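Local coordinates for Co-chaperone DjlA N-terminal domain-containing protein (Porphyromonas gingivalis, PDB 2H5N) that is of unknown function but binds magnesium and has an all-helical fold of the tellurite-resistance TerB family, at residues Ala77-Asp80 with Glu81-Lys85. Sequence-based numbering, arbitrary orientation.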
# COMPACT_ATOMS: atom_id res chain seq x y z
N ALA A 77 15.18 4.32 -17.28
CA ALA A 77 16.17 3.44 -17.90
C ALA A 77 16.82 4.06 -19.12
O ALA A 77 17.97 3.70 -19.48
CB ALA A 77 15.55 2.07 -18.26
N ARG A 78 16.11 4.97 -19.78
CA ARG A 78 16.63 5.56 -21.02
C ARG A 78 17.38 6.88 -20.81
O ARG A 78 17.74 7.55 -21.79
CB ARG A 78 15.52 5.73 -22.05
CG ARG A 78 14.55 6.89 -21.79
CD ARG A 78 13.35 6.73 -22.73
NE ARG A 78 12.50 7.92 -22.86
CZ ARG A 78 11.34 7.95 -23.54
NH1 ARG A 78 10.91 6.86 -24.16
NH2 ARG A 78 10.61 9.05 -23.61
N MET A 79 17.60 7.26 -19.57
CA MET A 79 18.33 8.51 -19.29
C MET A 79 19.85 8.32 -19.48
O MET A 79 20.36 7.21 -19.33
CB MET A 79 18.05 9.04 -17.87
CG MET A 79 16.63 9.52 -17.62
SD MET A 79 16.26 10.13 -15.93
CE MET A 79 17.28 9.20 -14.92
N ASP A 80 20.56 9.41 -19.74
CA ASP A 80 22.02 9.41 -19.79
C ASP A 80 22.58 9.10 -18.40
O ASP A 80 21.87 9.24 -17.39
CB ASP A 80 22.49 10.79 -20.22
CG ASP A 80 21.90 11.87 -19.33
OD1 ASP A 80 20.73 12.25 -19.52
OD2 ASP A 80 22.59 12.30 -18.40
N GLU A 81 23.84 8.68 -18.34
CA GLU A 81 24.41 8.20 -17.08
C GLU A 81 24.48 9.26 -15.97
O GLU A 81 24.35 8.92 -14.80
CB GLU A 81 25.79 7.59 -17.28
CG GLU A 81 25.82 6.36 -18.19
CD GLU A 81 24.98 5.22 -17.67
OE1 GLU A 81 24.93 5.00 -16.45
OE2 GLU A 81 24.37 4.52 -18.51
N GLU A 82 24.67 10.52 -16.32
CA GLU A 82 24.73 11.58 -15.29
C GLU A 82 23.41 11.69 -14.53
O GLU A 82 23.38 11.80 -13.30
CB GLU A 82 25.20 12.93 -15.88
CG GLU A 82 25.04 14.14 -14.94
CD GLU A 82 26.32 14.97 -14.67
OE1 GLU A 82 27.09 14.62 -13.73
OE2 GLU A 82 26.55 16.01 -15.34
N ARG A 83 22.31 11.68 -15.27
CA ARG A 83 20.99 11.77 -14.66
C ARG A 83 20.63 10.51 -13.89
O ARG A 83 20.16 10.62 -12.78
CB ARG A 83 19.94 12.23 -15.70
CG ARG A 83 20.04 13.77 -15.89
CD ARG A 83 18.97 14.37 -16.78
NE ARG A 83 18.68 13.52 -17.95
CZ ARG A 83 17.47 13.36 -18.50
NH1 ARG A 83 17.29 12.55 -19.53
NH2 ARG A 83 16.42 14.00 -18.02
N LYS A 84 20.99 9.33 -14.42
CA LYS A 84 20.84 8.08 -13.69
C LYS A 84 21.55 8.08 -12.32
O LYS A 84 21.01 7.58 -11.33
CB LYS A 84 21.34 6.88 -14.53
CG LYS A 84 20.36 6.45 -15.56
CD LYS A 84 20.86 5.22 -16.32
CE LYS A 84 19.80 4.74 -17.27
NZ LYS A 84 19.96 3.26 -17.67
N LYS A 85 22.77 8.61 -12.28
CA LYS A 85 23.56 8.71 -11.07
C LYS A 85 22.86 9.57 -10.00
O LYS A 85 22.84 9.24 -8.81
CB LYS A 85 24.96 9.26 -11.40
CG LYS A 85 25.77 9.73 -10.22
CD LYS A 85 27.13 10.26 -10.63
CE LYS A 85 27.96 10.61 -9.42
NZ LYS A 85 27.91 12.07 -9.06
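Asp80 is the N-cap of helix 81-94, and its side chain grips Arg83 of the first turn twice. One carboxylate oxygen, Asp80 OD2, accepts the backbone Arg83 N at 3.2 Å, a capping bond that reaches the oxygen from above the carboxylate plane. The first torsion permits this: at chi1 54°, Asp80 CG sits between its own backbone N and carbonyl carbon, and the carboxylate leans over the helix start. The other oxygen, Asp80 OD1, forms a salt bridge with Arg83 NE at 2.9 Å through its syn lone pair. The bond is nearly straight (166°), and the two flat groups lie almost coplanar. Arg83 NH1 makes a second, weak bond to the same Asp80 OD1. Met79 CG lies 3.6 Å from Arg83 NH1, over one guanidinium face. Outside the contact, Arg83 NH2 forms a salt bridge with Glu17, which probably helps hold the guanidinium in this orientation.

Lys84 reaches back along the loop. Its backbone Lys84 N bonds to Asp80 O at 3.1 Å, a helical i to i+4 bond. Its extended side chain passes Met79 O and brings Lys84 NZ to Ala77 O at 2.7 Å. Gly117 O also accepts from this ammonium. Lys84 thus ties the start of helix 81-94 back to the chain leading into the loop, in a short N-capped helix-loop-helix connection.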